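Long-range contact in glycoside Hydrolase (Bacteroides plebeius, PDB 5T3B), which belongs to glycoside hydrolase family 50, which includes beta-agarases, and probably cleaves glycosidic bonds in a polysaccharide reaching the gut: residues 144-156 with 175-187. Sequence-based numbering, arbitrary orientation.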
# COMPACT_ATOMS: atom_id res chain seq x y z
N SER A 144 -14.06 25.62 0.52
CA SER A 144 -12.78 25.91 -0.15
C SER A 144 -11.98 24.62 -0.15
O SER A 144 -12.30 23.68 0.60
CB SER A 144 -11.99 26.96 0.58
OG SER A 144 -11.58 26.57 1.86
N VAL A 145 -10.88 24.61 -0.93
CA VAL A 145 -9.93 23.49 -0.86
C VAL A 145 -9.35 23.33 0.52
O VAL A 145 -9.28 22.23 1.06
CB VAL A 145 -8.89 23.62 -1.96
CG1 VAL A 145 -7.83 22.53 -1.81
CG2 VAL A 145 -9.57 23.57 -3.34
N ASP A 146 -8.93 24.46 1.11
CA ASP A 146 -8.43 24.40 2.50
C ASP A 146 -9.43 23.79 3.48
O ASP A 146 -9.08 22.96 4.35
CB ASP A 146 -8.01 25.82 2.92
CG ASP A 146 -7.59 25.93 4.39
OD1 ASP A 146 -6.60 25.32 4.79
OD2 ASP A 146 -8.30 26.58 5.20
N ASP A 147 -10.69 24.24 3.35
CA ASP A 147 -11.73 23.69 4.21
C ASP A 147 -11.87 22.18 4.05
O ASP A 147 -12.09 21.47 5.01
CB ASP A 147 -13.05 24.45 3.94
CG ASP A 147 -14.14 24.15 4.94
OD1 ASP A 147 -13.89 24.25 6.15
OD2 ASP A 147 -15.27 23.87 4.46
N TRP A 148 -11.79 21.74 2.80
CA TRP A 148 -11.83 20.32 2.51
C TRP A 148 -10.69 19.55 3.21
O TRP A 148 -10.93 18.55 3.88
CB TRP A 148 -11.86 20.11 1.02
CG TRP A 148 -11.66 18.69 0.57
CD1 TRP A 148 -12.52 17.64 0.74
CD2 TRP A 148 -10.54 18.14 -0.14
NE1 TRP A 148 -12.01 16.50 0.19
CE2 TRP A 148 -10.80 16.77 -0.33
CE3 TRP A 148 -9.33 18.69 -0.59
CZ2 TRP A 148 -9.89 15.96 -1.02
CZ3 TRP A 148 -8.42 17.89 -1.24
CH2 TRP A 148 -8.70 16.54 -1.41
N VAL A 149 -9.48 20.07 3.10
CA VAL A 149 -8.35 19.38 3.76
C VAL A 149 -8.53 19.40 5.27
O VAL A 149 -8.34 18.40 5.96
CB VAL A 149 -6.96 19.86 3.33
CG1 VAL A 149 -5.94 18.96 3.99
CG2 VAL A 149 -6.82 19.87 1.82
N ALA A 150 -8.91 20.57 5.80
CA ALA A 150 -9.02 20.68 7.26
C ALA A 150 -10.09 19.78 7.83
O ALA A 150 -9.90 19.08 8.85
CB ALA A 150 -9.27 22.13 7.60
N LYS A 151 -11.27 19.83 7.20
CA LYS A 151 -12.32 18.97 7.66
C LYS A 151 -11.97 17.51 7.54
O LYS A 151 -12.33 16.70 8.39
CB LYS A 151 -13.60 19.26 6.90
CG LYS A 151 -14.35 20.51 7.36
CD LYS A 151 -15.49 20.88 6.37
CE LYS A 151 -16.44 21.88 7.02
NZ LYS A 151 -17.24 22.58 5.98
N SER A 152 -11.31 17.21 6.43
CA SER A 152 -10.90 15.82 6.25
C SER A 152 -9.87 15.33 7.24
O SER A 152 -9.96 14.18 7.74
CB SER A 152 -10.39 15.63 4.83
OG SER A 152 -11.38 15.89 3.86
N GLN A 153 -8.88 16.17 7.55
CA GLN A 153 -7.88 15.77 8.54
C GLN A 153 -8.55 15.45 9.85
O GLN A 153 -8.24 14.43 10.49
CB GLN A 153 -6.84 16.86 8.71
CG GLN A 153 -5.66 16.44 9.56
CD GLN A 153 -5.89 16.52 11.04
OE1 GLN A 153 -6.71 17.26 11.51
NE2 GLN A 153 -5.14 15.76 11.78
N LYS A 154 -9.55 16.23 10.26
CA LYS A 154 -10.25 15.99 11.50
C LYS A 154 -11.11 14.72 11.43
O LYS A 154 -11.06 13.85 12.27
CB LYS A 154 -11.09 17.23 11.85
CG LYS A 154 -11.83 17.06 13.15
CD LYS A 154 -12.52 18.43 13.49
CE LYS A 154 -13.86 18.28 14.17
NZ LYS A 154 -13.86 17.47 15.38
N GLN A 155 -11.87 14.62 10.36
CA GLN A 155 -12.75 13.48 10.10
C GLN A 155 -11.93 12.15 10.15
O GLN A 155 -12.34 11.18 10.78
CB GLN A 155 -13.43 13.67 8.73
CG GLN A 155 -14.27 12.56 8.20
CD GLN A 155 -14.82 12.93 6.83
OE1 GLN A 155 -14.05 13.08 5.90
NE2 GLN A 155 -16.12 13.14 6.70
N PHE A 156 -10.81 12.17 9.45
CA PHE A 156 -9.99 11.00 9.38
C PHE A 156 -9.36 10.69 10.74
O PHE A 156 -9.37 9.53 11.15
CB PHE A 156 -8.88 11.16 8.32
CG PHE A 156 -9.29 11.23 6.90
CD1 PHE A 156 -10.58 11.04 6.47
CD2 PHE A 156 -8.40 11.59 5.98
CE1 PHE A 156 -10.90 11.13 5.15
CE2 PHE A 156 -8.70 11.67 4.64
CZ PHE A 156 -9.97 11.43 4.23
N ALA A 175 -2.99 20.49 -2.51
CA ALA A 175 -3.94 20.88 -1.46
C ALA A 175 -3.44 20.46 -0.10
O ALA A 175 -3.44 21.23 0.85
CB ALA A 175 -5.29 20.30 -1.74
N VAL A 176 -3.04 19.21 0.02
CA VAL A 176 -2.57 18.68 1.29
C VAL A 176 -1.20 19.33 1.66
O VAL A 176 -0.97 19.66 2.81
CB VAL A 176 -2.47 17.18 1.24
CG1 VAL A 176 -1.81 16.63 2.47
CG2 VAL A 176 -3.85 16.57 1.06
N ASN A 177 -0.34 19.49 0.66
CA ASN A 177 0.95 20.08 0.90
C ASN A 177 0.84 21.49 1.44
O ASN A 177 1.49 21.87 2.41
CB ASN A 177 1.78 19.98 -0.39
CG ASN A 177 3.26 20.23 -0.18
OD1 ASN A 177 3.73 21.36 -0.22
ND2 ASN A 177 3.98 19.16 0.01
N ASP A 178 -0.05 22.27 0.83
CA ASP A 178 -0.28 23.66 1.26
C ASP A 178 -0.85 23.66 2.68
O ASP A 178 -0.45 24.47 3.57
CB ASP A 178 -1.30 24.35 0.33
CG ASP A 178 -0.74 24.73 -1.03
OD1 ASP A 178 0.48 24.72 -1.21
OD2 ASP A 178 -1.56 25.03 -1.92
N TYR A 179 -1.83 22.80 2.95
CA TYR A 179 -2.43 22.71 4.26
C TYR A 179 -1.41 22.37 5.35
O TYR A 179 -1.38 22.98 6.40
CB TYR A 179 -3.59 21.71 4.26
CG TYR A 179 -4.11 21.36 5.63
CD1 TYR A 179 -5.10 22.10 6.25
CD2 TYR A 179 -3.56 20.28 6.29
CE1 TYR A 179 -5.50 21.70 7.56
CE2 TYR A 179 -3.94 19.86 7.52
CZ TYR A 179 -4.89 20.55 8.15
OH TYR A 179 -5.27 20.17 9.46
N ASN A 180 -0.57 21.39 5.09
CA ASN A 180 0.37 20.97 6.10
C ASN A 180 1.40 22.00 6.44
O ASN A 180 1.86 22.04 7.57
CB ASN A 180 1.06 19.68 5.65
CG ASN A 180 0.21 18.46 5.73
OD1 ASN A 180 -0.83 18.44 6.41
ND2 ASN A 180 0.60 17.42 5.03
N LYS A 181 1.70 22.88 5.51
CA LYS A 181 2.68 23.94 5.78
C LYS A 181 2.21 24.89 6.85
O LYS A 181 3.01 25.37 7.65
CB LYS A 181 3.00 24.73 4.53
CG LYS A 181 3.93 24.01 3.61
CD LYS A 181 4.05 24.90 2.39
CE LYS A 181 4.98 24.48 1.37
NZ LYS A 181 4.68 25.35 0.21
N SER A 182 0.90 25.17 6.91
CA SER A 182 0.44 26.11 7.96
C SER A 182 -0.28 25.52 9.13
O SER A 182 -0.47 26.18 10.17
CB SER A 182 -0.35 27.25 7.40
OG SER A 182 -1.39 26.66 6.71
N ALA A 183 -0.68 24.25 9.01
CA ALA A 183 -1.54 23.62 10.02
C ALA A 183 -0.68 23.14 11.16
O ALA A 183 0.50 22.83 10.99
CB ALA A 183 -2.32 22.46 9.43
N SER A 184 -1.27 23.08 12.34
CA SER A 184 -0.61 22.46 13.44
C SER A 184 -0.86 20.96 13.51
O SER A 184 -0.09 20.27 14.17
CB SER A 184 -0.95 23.22 14.75
OG SER A 184 -2.34 23.23 14.89
N SER A 185 -1.89 20.46 12.82
CA SER A 185 -2.17 19.06 12.78
C SER A 185 -2.14 18.55 11.29
O SER A 185 -3.07 18.75 10.51
CB SER A 185 -3.50 18.74 13.39
OG SER A 185 -3.53 19.26 14.70
N PRO A 186 -1.06 17.83 10.94
CA PRO A 186 -0.89 17.48 9.54
C PRO A 186 -1.76 16.29 9.13
O PRO A 186 -2.17 15.47 9.93
CB PRO A 186 0.58 17.04 9.44
CG PRO A 186 0.87 16.54 10.79
CD PRO A 186 0.07 17.39 11.75
N LEU A 187 -1.97 16.22 7.83
CA LEU A 187 -2.47 15.02 7.19
C LEU A 187 -1.28 14.53 6.34
O LEU A 187 -0.98 15.10 5.29
CB LEU A 187 -3.67 15.40 6.32
CG LEU A 187 -4.34 14.25 5.60
CD1 LEU A 187 -4.69 13.14 6.53
CD2 LEU A 187 -5.55 14.74 4.84
O HOH W 1 -8.22 19.69 10.97
O HOH W 2 -3.45 13.22 11.95
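Val149 lays its CG1 methyl over one face of the Tyr179 ring, a CH-pi contact 3.8 Å from CG1 to the ring centroid and 28° off the normal. CG1 stands anti to its backbone N (chi1 -174°), which turns it to the ring and leaves CG2 to face Ala175. Tyr179 is a knob among Asp146, Val149, Ala150 and Gln153; Ala183 CB lies over the ring's opposite face, offset toward the rim, while Asp146 OD1 lies in the ring plane, 3.8 Å from Tyr179 CD1. Tyr179 OH donates to Ser185 O at 2.8 Å, in the carbonyl plane, and so holds the far end of the ring. A phenylalanine in place of Tyr179 would probably leave Ser185 O without this donor and the loop after the helix less firmly held. Gln153, bent at its second torsion, runs along that loop, its CG 3.6 Å from Ser185 O, and a water links its OE1 to Ala150 O. Packing is tight at the other end, where Val145 CG1 comes within 3.4 Å of Ala175 CB. No direct hydrogen bond joins the two segments. Their helices cross at -72°, axes 9.5 Å apart, as successive outer helices of the (beta/alpha)8 barrel expected for this family: Leu187 meets the Phe156 ring at its edge, both touch Val164 of strand 163-165, and the loop runs on into the parallel strand 188-190.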